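Local coordinates for protein MIP07328p (Drosophila melanogaster, PDB 6FKK) that probably acts as a cell-surface guidance cue that binds semaphorin receptors and repels growing axons, this piece holding its sema and PSI domains, at residues A401-I406 with K417-L422. Sequence-based numbering, arbitrary orientation.
Sequences AYYDVI and KFINIL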
ATOM      1  N   ALA A 401      10.573   7.417 -24.348  1.00 67.52           N
ATOM      2  CA  ALA A 401       9.778   6.384 -23.707  1.00 49.94           C
ATOM      3  C   ALA A 401       9.438   6.781 -22.273  1.00 54.81           C
ATOM      4  O   ALA A 401      10.122   7.595 -21.646  1.00 65.19           O
ATOM      5  CB  ALA A 401      10.517   5.044 -23.716  1.00 57.92           C
ATOM      6  N   TYR A 402       8.370   6.188 -21.749  1.00 46.47           N
ATOM      7  CA  TYR A 402       7.864   6.508 -20.421  1.00 53.09           C
ATOM      8  C   TYR A 402       8.125   5.342 -19.478  1.00 58.02           C
ATOM      9  O   TYR A 402       7.797   4.195 -19.796  1.00 67.09           O
ATOM     10  CB  TYR A 402       6.372   6.839 -20.475  1.00 49.28           C
ATOM     11  CG  TYR A 402       6.072   8.073 -21.294  1.00 56.95           C
ATOM     12  CD1 TYR A 402       5.911   7.994 -22.672  1.00 67.69           C
ATOM     13  CD2 TYR A 402       5.968   9.319 -20.693  1.00 54.68           C
ATOM     14  CE1 TYR A 402       5.645   9.123 -23.426  1.00 69.73           C
ATOM     15  CE2 TYR A 402       5.701  10.451 -21.437  1.00 50.05           C
ATOM     16  CZ  TYR A 402       5.542  10.347 -22.803  1.00 79.16           C
ATOM     17  OH  TYR A 402       5.280  11.472 -23.550  1.00 80.40           O
ATOM     18  N   TYR A 403       8.726   5.641 -18.327  1.00 52.34           N
ATOM     19  CA  TYR A 403       9.060   4.636 -17.328  1.00 44.49           C
ATOM     20  C   TYR A 403       8.497   5.047 -15.977  1.00 39.56           C
ATOM     21  O   TYR A 403       8.507   6.230 -15.624  1.00 57.85           O
ATOM     22  CB  TYR A 403      10.577   4.445 -17.209  1.00 41.29           C
ATOM     23  CG  TYR A 403      11.264   4.077 -18.503  1.00 57.37           C
ATOM     24  CD1 TYR A 403      11.418   2.749 -18.876  1.00 42.39           C
ATOM     25  CD2 TYR A 403      11.768   5.057 -19.346  1.00 66.18           C
ATOM     26  CE1 TYR A 403      12.052   2.409 -20.059  1.00 53.21           C
ATOM     27  CE2 TYR A 403      12.402   4.728 -20.527  1.00 69.33           C
ATOM     28  CZ  TYR A 403      12.541   3.403 -20.880  1.00 68.51           C
ATOM     29  OH  TYR A 403      13.171   3.076 -22.057  1.00 82.38           O
ATOM     30  N   ASP A 404       8.010   4.066 -15.222  1.00 46.96           N
ATOM     31  CA  ASP A 404       7.616   4.296 -13.839  1.00 52.79           C
ATOM     32  C   ASP A 404       8.846   4.190 -12.946  1.00 51.55           C
ATOM     33  O   ASP A 404       9.483   3.134 -12.880  1.00 44.87           O
ATOM     34  CB  ASP A 404       6.555   3.286 -13.406  1.00 39.85           C
ATOM     35  CG  ASP A 404       5.222   3.509 -14.089  1.00 53.57           C
ATOM     36  OD1 ASP A 404       5.075   4.542 -14.773  1.00 58.86           O
ATOM     37  OD2 ASP A 404       4.323   2.653 -13.942  1.00 59.46           O
ATOM     38  N   VAL A 405       9.190   5.280 -12.267  1.00 48.35           N
ATOM     39  CA  VAL A 405      10.271   5.254 -11.288  1.00 40.83           C
ATOM     40  C   VAL A 405       9.696   4.764  -9.966  1.00 48.22           C
ATOM     41  O   VAL A 405       8.820   5.409  -9.381  1.00 45.67           O
ATOM     42  CB  VAL A 405      10.922   6.634 -11.134  1.00 40.87           C
ATOM     43  CG1 VAL A 405      12.096   6.557 -10.167  1.00 41.52           C
ATOM     44  CG2 VAL A 405      11.375   7.147 -12.488  1.00 47.64           C
ATOM     45  N   ILE A 406      10.180   3.618  -9.500  1.00 49.28           N
ATOM     46  CA  ILE A 406       9.625   2.943  -8.334  1.00 35.89           C
ATOM     47  C   ILE A 406      10.535   3.184  -7.139  1.00 51.44           C
ATOM     48  O   ILE A 406      11.753   2.979  -7.220  1.00 51.04           O
ATOM     49  CB  ILE A 406       9.448   1.439  -8.599  1.00 40.39           C
ATOM     50  CG1 ILE A 406       8.516   1.229  -9.794  1.00 37.32           C
ATOM     51  CG2 ILE A 406       8.907   0.744  -7.363  1.00 34.56           C
ATOM     52  CD1 ILE A 406       8.613  -0.147 -10.407  1.00 63.65           C
ATOM     53  N   LYS A 417      15.700   3.442  -5.613  1.00 53.92           N
ATOM     54  CA  LYS A 417      15.061   3.826  -6.864  1.00 50.62           C
ATOM     55  C   LYS A 417      15.400   2.797  -7.933  1.00 47.52           C
ATOM     56  O   LYS A 417      16.538   2.321  -8.006  1.00 63.79           O
ATOM     57  CB  LYS A 417      15.529   5.205  -7.334  1.00 49.94           C
ATOM     58  CG  LYS A 417      15.364   6.342  -6.348  1.00 57.81           C
ATOM     59  CD  LYS A 417      16.041   7.593  -6.900  1.00 81.95           C
ATOM     60  CE  LYS A 417      15.736   8.831  -6.072  1.00 81.37           C
ATOM     61  NZ  LYS A 417      16.167   8.701  -4.653  1.00 92.56           N
ATOM     62  N   PHE A 418      14.419   2.461  -8.767  1.00 38.12           N
ATOM     63  CA  PHE A 418      14.686   1.581  -9.897  1.00 38.25           C
ATOM     64  C   PHE A 418      13.576   1.715 -10.927  1.00 47.60           C
ATOM     65  O   PHE A 418      12.449   2.106 -10.612  1.00 54.35           O
ATOM     66  CB  PHE A 418      14.840   0.117  -9.461  1.00 37.70           C
ATOM     67  CG  PHE A 418      13.550  -0.549  -9.063  1.00 44.22           C
ATOM     68  CD1 PHE A 418      13.099  -0.493  -7.755  1.00 53.36           C
ATOM     69  CD2 PHE A 418      12.802  -1.255  -9.994  1.00 42.17           C
ATOM     70  CE1 PHE A 418      11.919  -1.114  -7.387  1.00 49.69           C
ATOM     71  CE2 PHE A 418      11.622  -1.875  -9.632  1.00 48.61           C
ATOM     72  CZ  PHE A 418      11.181  -1.805  -8.327  1.00 50.73           C
ATOM     73  N   ILE A 419      13.920   1.380 -12.172  1.00 38.43           N
ATOM     74  CA  ILE A 419      12.965   1.274 -13.265  1.00 51.53           C
ATOM     75  C   ILE A 419      13.140  -0.094 -13.910  1.00 50.44           C
ATOM     76  O   ILE A 419      14.112  -0.807 -13.659  1.00 48.43           O
ATOM     77  CB  ILE A 419      13.132   2.394 -14.314  1.00 45.23           C
ATOM     78  CG1 ILE A 419      14.490   2.273 -15.009  1.00 41.22           C
ATOM     79  CG2 ILE A 419      12.969   3.763 -13.668  1.00 50.46           C
ATOM     80  CD1 ILE A 419      14.669   3.229 -16.166  1.00 52.49           C
ATOM     81  N   ASN A 420      12.178  -0.457 -14.753  1.00 44.15           N
ATOM     82  CA  ASN A 420      12.187  -1.737 -15.447  1.00 45.25           C
ATOM     83  C   ASN A 420      12.268  -1.510 -16.948  1.00 48.86           C
ATOM     84  O   ASN A 420      11.636  -0.595 -17.484  1.00 67.62           O
ATOM     85  CB  ASN A 420      10.939  -2.561 -15.114  1.00 58.85           C
ATOM     86  CG  ASN A 420      10.922  -3.038 -13.676  1.00 59.07           C
ATOM     87  OD1 ASN A 420      10.034  -2.681 -12.903  1.00 74.25           O
ATOM     88  ND2 ASN A 420      11.905  -3.853 -13.311  1.00 41.12           N
ATOM     89  N   ILE A 421      13.053  -2.347 -17.620  1.00 52.24           N
ATOM     90  CA  ILE A 421      13.179  -2.323 -19.071  1.00 60.39           C
ATOM     91  C   ILE A 421      12.956  -3.739 -19.579  1.00 55.63           C
ATOM     92  O   ILE A 421      13.646  -4.672 -19.151  1.00 75.05           O
ATOM     93  CB  ILE A 421      14.548  -1.791 -19.527  1.00 59.99           C
ATOM     94  CG1 ILE A 421      14.671  -0.295 -19.225  1.00 56.63           C
ATOM     95  CG2 ILE A 421      14.760  -2.058 -21.009  1.00 49.84           C
ATOM     96  CD1 ILE A 421      16.009   0.290 -19.615  1.00 50.40           C
ATOM     97  N   LEU A 422      11.994  -3.902 -20.481  1.00 52.50           N
ATOM     98  CA  LEU A 422      11.643  -5.201 -21.041  1.00 69.54           C
ATOM     99  C   LEU A 422      12.184  -5.284 -22.461  1.00 77.02           C
ATOM    100  O   LEU A 422      11.854  -4.442 -23.304  1.00 83.13           O
ATOM    101  CB  LEU A 422      10.129  -5.410 -21.019  1.00 66.48           C
ATOM    102  CG  LEU A 422       9.604  -6.778 -21.458  1.00 68.86           C
ATOM    103  CD1 LEU A 422      10.115  -7.865 -20.529  1.00 78.84           C
ATOM    104  CD2 LEU A 422       8.084  -6.782 -21.509  1.00 69.30           C
TER
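I406 N donates to F418 O at 2.9 Å, nearly straight. F418 N returns a bond to I406 O at 3.1 Å. These two bonds make I406 and F418 a hydrogen-bonded antiparallel pair, and K417 CA adds a CA-H...O contact to the same I406 carbonyl. Both side chains of the pair lie on one face of the sheet, where I406 CB sits over a face of the F418 ring, 3.9 Å from its centroid, in a CH-pi contact. With CG between its backbone N and carbonyl carbon (chi1 73°), F418 folds its ring across to I406, whose CG2 meets CE1 and whose CD1 lies against CE2. Replacing F418 by an alanine is likely to strip I406 CB of its ring partner and leave CG2 and CD1 without the rim atoms they touch. I406 CD1 also comes within 3.8 Å of N420 OD1. On the other face, V405 CG2 meets I419 CG2 at 3.9 Å. Farther along, the strands spread apart toward Y403 and I421, and side chains carry the contact there: I419 CD1 lies over a face of the Y403 ring, while N420 O approaches the ring's edge, 3.6 Å from Y403 CD1. Strands 402-410 and 414-423 form the central hairpin of a four-stranded antiparallel sheet, the arrangement of a blade in the sema beta-propeller. Strand 386-396 flanks the first, bonding Y403 and V405 through the backbone, and strand 432-442 flanks the second, bonding K417 and I419.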